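Local coordinates for contact-dependent inhibitor I (Escherichia coli NC101, PDB 5I4Q), which probably acts as an immunity protein that binds the toxin of contact-dependent inhibitor A and protects the producing cell from it, at residues K22-E33 with Y70-L79. Residues are numbered along the deposited sequence; the frame is centred on the assembly and turned at random.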
loop_
_atom_site.group_PDB
_atom_site.type_symbol
_atom_site.label_atom_id
_atom_site.label_comp_id
_atom_site.label_asym_id
_atom_site.label_seq_id
_atom_site.Cartn_x
_atom_site.Cartn_y
_atom_site.Cartn_z
ATOM N N LYS B 22 1.101 -2.325 -9.226
ATOM C CA LYS B 22 0.788 -3.610 -9.893
ATOM C C LYS B 22 0.930 -3.515 -11.421
ATOM O O LYS B 22 1.359 -4.472 -12.077
ATOM C CB LYS B 22 -0.596 -4.114 -9.554
ATOM C CG LYS B 22 -0.782 -4.596 -8.105
ATOM C CD LYS B 22 -2.234 -5.096 -7.919
ATOM C CE LYS B 22 -2.615 -5.307 -6.457
ATOM N NZ LYS B 22 -2.056 -6.569 -5.973
ATOM N N ARG B 23 0.544 -2.367 -11.963
ATOM C CA ARG B 23 0.712 -2.138 -13.368
ATOM C C ARG B 23 2.173 -2.079 -13.722
ATOM O O ARG B 23 2.593 -2.585 -14.728
ATOM C CB ARG B 23 0.060 -0.830 -13.789
ATOM C CG ARG B 23 -1.422 -0.944 -13.882
ATOM C CD ARG B 23 -2.042 0.415 -14.081
ATOM N NE ARG B 23 -3.458 0.296 -13.875
ATOM C CZ ARG B 23 -4.326 1.284 -13.898
ATOM N NH1 ARG B 23 -3.952 2.520 -14.144
ATOM N NH2 ARG B 23 -5.584 1.012 -13.696
ATOM N N ASN B 24 2.949 -1.402 -12.912
ATOM C CA ASN B 24 4.352 -1.335 -13.188
ATOM C C ASN B 24 4.969 -2.728 -13.137
ATOM O O ASN B 24 5.810 -3.049 -13.959
ATOM C CB ASN B 24 5.031 -0.390 -12.239
ATOM C CG ASN B 24 4.746 1.074 -12.539
ATOM O OD1 ASN B 24 4.825 1.492 -13.664
ATOM N ND2 ASN B 24 4.479 1.867 -11.496
ATOM N N LEU B 25 4.561 -3.537 -12.169
ATOM C CA LEU B 25 5.014 -4.906 -12.034
ATOM C C LEU B 25 4.692 -5.760 -13.275
ATOM O O LEU B 25 5.526 -6.573 -13.684
ATOM C CB LEU B 25 4.478 -5.561 -10.763
ATOM C CG LEU B 25 5.198 -5.110 -9.474
ATOM C CD1 LEU B 25 4.545 -5.699 -8.272
ATOM C CD2 LEU B 25 6.672 -5.444 -9.427
ATOM N N ARG B 26 3.534 -5.539 -13.897
ATOM C CA ARG B 26 3.178 -6.229 -15.130
ATOM C C ARG B 26 4.174 -5.899 -16.229
ATOM O O ARG B 26 4.563 -6.792 -16.933
ATOM C CB ARG B 26 1.786 -5.866 -15.660
ATOM C CG ARG B 26 0.581 -6.322 -14.833
ATOM C CD ARG B 26 -0.782 -5.853 -15.408
ATOM N NE ARG B 26 -1.052 -6.489 -16.715
ATOM C CZ ARG B 26 -0.740 -5.985 -17.915
ATOM N NH1 ARG B 26 -1.031 -6.688 -19.008
ATOM N NH2 ARG B 26 -0.151 -4.792 -18.045
ATOM N N LEU B 27 4.541 -4.635 -16.406
ATOM C CA LEU B 27 5.577 -4.241 -17.371
ATOM C C LEU B 27 6.935 -4.863 -17.070
ATOM O O LEU B 27 7.619 -5.256 -17.976
ATOM C CB LEU B 27 5.781 -2.727 -17.435
ATOM C CG LEU B 27 4.624 -1.857 -17.961
ATOM C CD1 LEU B 27 4.768 -0.377 -17.596
ATOM C CD2 LEU B 27 4.482 -2.025 -19.460
ATOM N N TYR B 28 7.347 -4.930 -15.802
ATOM C CA TYR B 28 8.632 -5.549 -15.477
ATOM C C TYR B 28 8.552 -7.008 -15.889
ATOM O O TYR B 28 9.428 -7.503 -16.519
ATOM C CB TYR B 28 8.999 -5.400 -14.005
ATOM C CG TYR B 28 9.738 -4.129 -13.622
ATOM C CD1 TYR B 28 9.076 -2.985 -13.315
ATOM C CD2 TYR B 28 11.090 -4.131 -13.437
ATOM C CE1 TYR B 28 9.765 -1.857 -12.923
ATOM C CE2 TYR B 28 11.769 -3.031 -13.078
ATOM C CZ TYR B 28 11.117 -1.884 -12.837
ATOM O OH TYR B 28 11.832 -0.788 -12.442
ATOM N N GLU B 29 7.443 -7.654 -15.584
ATOM C CA GLU B 29 7.252 -9.066 -15.867
ATOM C C GLU B 29 7.356 -9.350 -17.360
ATOM O O GLU B 29 8.046 -10.265 -17.769
ATOM C CB GLU B 29 5.912 -9.569 -15.302
ATOM C CG GLU B 29 5.998 -10.926 -14.621
ATOM C CD GLU B 29 4.660 -11.469 -14.136
ATOM O OE1 GLU B 29 4.009 -12.184 -14.936
ATOM O OE2 GLU B 29 4.289 -11.215 -12.965
ATOM N N GLU B 30 6.708 -8.538 -18.164
ATOM C CA GLU B 30 6.726 -8.711 -19.604
ATOM C C GLU B 30 8.124 -8.484 -20.163
ATOM O O GLU B 30 8.618 -9.291 -20.931
ATOM C CB GLU B 30 5.714 -7.754 -20.266
ATOM C CG GLU B 30 4.244 -8.192 -20.110
ATOM C CD GLU B 30 3.187 -7.095 -20.414
ATOM O OE1 GLU B 30 3.509 -6.075 -21.074
ATOM O OE2 GLU B 30 2.014 -7.251 -19.974
ATOM N N CYS B 31 8.754 -7.382 -19.767
ATOM C CA CYS B 31 10.098 -7.018 -20.230
ATOM C C CYS B 31 11.159 -8.121 -19.883
ATOM O O CYS B 31 12.023 -8.488 -20.680
ATOM C CB CYS B 31 10.478 -5.671 -19.620
ATOM S SG CYS B 31 11.582 -4.679 -20.634
ATOM N N ILE B 32 11.034 -8.685 -18.699
ATOM C CA ILE B 32 11.883 -9.765 -18.278
ATOM C C ILE B 32 11.627 -11.047 -19.079
ATOM O O ILE B 32 12.589 -11.700 -19.427
ATOM C CB ILE B 32 11.699 -10.054 -16.797
ATOM C CG1 ILE B 32 12.277 -8.903 -15.976
ATOM C CG2 ILE B 32 12.308 -11.390 -16.459
ATOM C CD1 ILE B 32 11.836 -8.932 -14.517
ATOM N N GLU B 33 10.359 -11.385 -19.373
ATOM C CA GLU B 33 10.023 -12.574 -20.187
ATOM C C GLU B 33 10.720 -12.508 -21.550
ATOM O O GLU B 33 11.193 -13.509 -22.055
ATOM C CB GLU B 33 8.519 -12.692 -20.437
ATOM C CG GLU B 33 7.667 -13.131 -19.255
ATOM C CD GLU B 33 6.163 -13.157 -19.580
ATOM O OE1 GLU B 33 5.690 -12.340 -20.419
ATOM O OE2 GLU B 33 5.453 -13.997 -18.987
ATOM N N TYR B 70 7.450 -3.402 -0.477
ATOM C CA TYR B 70 6.320 -3.834 -1.271
ATOM C C TYR B 70 6.555 -5.288 -1.605
ATOM O O TYR B 70 7.529 -5.641 -2.256
ATOM C CB TYR B 70 6.076 -2.977 -2.509
ATOM C CG TYR B 70 4.785 -3.423 -3.217
ATOM C CD1 TYR B 70 4.779 -4.516 -4.089
ATOM C CD2 TYR B 70 3.579 -2.789 -2.955
ATOM C CE1 TYR B 70 3.604 -4.930 -4.688
ATOM C CE2 TYR B 70 2.396 -3.214 -3.549
ATOM C CZ TYR B 70 2.421 -4.278 -4.411
ATOM O OH TYR B 70 1.282 -4.695 -4.945
ATOM N N LYS B 71 5.645 -6.143 -1.166
ATOM C CA LYS B 71 5.758 -7.589 -1.381
ATOM C C LYS B 71 4.970 -7.941 -2.660
ATOM O O LYS B 71 3.781 -7.747 -2.711
ATOM C CB LYS B 71 5.224 -8.326 -0.143
ATOM C CG LYS B 71 5.405 -9.843 -0.197
ATOM C CD LYS B 71 4.745 -10.559 0.994
ATOM C CE LYS B 71 4.934 -12.093 0.972
ATOM N NZ LYS B 71 4.056 -12.830 0.001
ATOM N N PRO B 72 5.647 -8.387 -3.737
ATOM C CA PRO B 72 4.963 -8.654 -4.995
ATOM C C PRO B 72 4.379 -10.084 -5.071
ATOM O O PRO B 72 4.520 -10.836 -4.130
ATOM C CB PRO B 72 6.106 -8.476 -6.015
ATOM C CG PRO B 72 7.271 -9.057 -5.304
ATOM C CD PRO B 72 7.085 -8.580 -3.875
ATOM N N GLY B 73 3.767 -10.449 -6.202
ATOM C CA GLY B 73 3.308 -11.821 -6.439
ATOM C C GLY B 73 4.444 -12.834 -6.440
ATOM O O GLY B 73 5.550 -12.508 -6.786
ATOM N N LYS B 74 4.141 -14.074 -6.065
ATOM C CA LYS B 74 5.101 -15.193 -5.986
ATOM C C LYS B 74 6.063 -15.280 -7.160
ATOM O O LYS B 74 7.239 -15.533 -6.976
ATOM C CB LYS B 74 4.328 -16.514 -5.870
ATOM C CG LYS B 74 5.175 -17.777 -5.703
ATOM C CD LYS B 74 5.675 -17.997 -4.272
ATOM C CE LYS B 74 6.745 -19.100 -4.197
ATOM N NZ LYS B 74 6.244 -20.474 -4.501
ATOM N N ARG B 75 5.563 -15.067 -8.357
ATOM C CA ARG B 75 6.393 -15.106 -9.532
ATOM C C ARG B 75 7.571 -14.147 -9.493
ATOM O O ARG B 75 8.731 -14.544 -9.739
ATOM C CB ARG B 75 5.553 -14.842 -10.780
ATOM C CG ARG B 75 6.002 -15.676 -11.960
ATOM C CD ARG B 75 4.991 -15.638 -13.090
ATOM N NE ARG B 75 5.534 -16.401 -14.209
ATOM C CZ ARG B 75 5.874 -15.908 -15.394
ATOM N NH1 ARG B 75 5.700 -14.623 -15.682
ATOM N NH2 ARG B 75 6.374 -16.723 -16.312
ATOM N N ILE B 76 7.253 -12.884 -9.233
ATOM C CA ILE B 76 8.258 -11.839 -9.068
ATOM C C ILE B 76 9.135 -12.092 -7.812
ATOM O O ILE B 76 10.306 -11.860 -7.866
ATOM C CB ILE B 76 7.578 -10.473 -8.942
ATOM C CG1 ILE B 76 6.784 -10.145 -10.211
ATOM C CG2 ILE B 76 8.577 -9.372 -8.611
ATOM C CD1 ILE B 76 7.666 -9.667 -11.348
ATOM N N GLN B 77 8.583 -12.575 -6.710
ATOM C CA GLN B 77 9.394 -12.966 -5.550
ATOM C C GLN B 77 10.420 -14.042 -5.868
ATOM O O GLN B 77 11.561 -13.941 -5.473
ATOM C CB GLN B 77 8.555 -13.460 -4.401
ATOM C CG GLN B 77 8.436 -12.501 -3.241
ATOM C CD GLN B 77 7.310 -12.905 -2.287
ATOM O OE1 GLN B 77 6.119 -12.793 -2.620
ATOM N NE2 GLN B 77 7.675 -13.373 -1.106
ATOM N N ASP B 78 10.011 -15.069 -6.586
ATOM C CA ASP B 78 10.923 -16.102 -7.036
ATOM C C ASP B 78 11.967 -15.550 -7.958
ATOM O O ASP B 78 13.144 -15.877 -7.806
ATOM C CB ASP B 78 10.182 -17.235 -7.734
ATOM C CG ASP B 78 9.348 -18.061 -6.768
ATOM O OD1 ASP B 78 9.584 -18.028 -5.520
ATOM O OD2 ASP B 78 8.430 -18.743 -7.257
ATOM N N LEU B 79 11.565 -14.685 -8.866
ATOM C CA LEU B 79 12.521 -14.033 -9.717
ATOM C C LEU B 79 13.566 -13.217 -8.949
ATOM O O LEU B 79 14.768 -13.282 -9.269
ATOM C CB LEU B 79 11.839 -13.109 -10.715
ATOM C CG LEU B 79 12.932 -12.435 -11.562
ATOM C CD1 LEU B 79 12.632 -12.596 -13.042
ATOM C CD2 LEU B 79 13.228 -10.990 -11.164
#
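The guanidinium group of Arg75 meets Glu29 and Glu33 at its edge, and both carboxylates stand steeply to its plane. One nitrogen serves both acids: Arg75 NH1 lies 3.1 Å from Glu29 OE1 in a bent hydrogen bond and 3.4 Å from Glu33 OE2 in a weak one, each part of a salt bridge. Arg75 NH1 approaches Glu29 OE1 from above the carboxylate plane, 56° out of it. An extended run from CG to NE carries the guanidinium across to the acids, which stand one helical turn apart on helix 4-40. Arg75 also makes a cation-pi contact with Trp104, whose side chain packs on Glu29, Glu33, Ile32 and Leu79 as well.

The Tyr70 ring is met obliquely by Leu25, whose CD1 lies 3.8 Å from Tyr70 CE1. The same methyl touches Pro72, with Leu25 CD1 3.9 Å from Pro72 CB, the two side chains crossing at about a right angle. Lys22 likewise crosses the Tyr70 side chain at about a right angle, its CG near Tyr70 OH. Beside the salt bridge, Glu29 CG lies 3.9 Å from Ile76 CD1. Farther along, Ile32 and Leu79 reach toward each other tip to tip, Ile32 CG2 standing 3.6 Å from Leu79 CD1. With its CG anti to the backbone N (chi1 179°), Leu79 projects its methyls at Ile32.

Leu61 and Met64 of helix 44-66 also pack on Leu25, and Tyr14 of the second subunit meets the Tyr70 ring edge-to-face. Residues 74-79, with Gly73 at the N-cap, cross residues 22-33 at 55°: the long helix packed against a short helix and the loop leading into it, an apolar contact bordered by an Arg-Glu salt-bridge network within an all-helical fold.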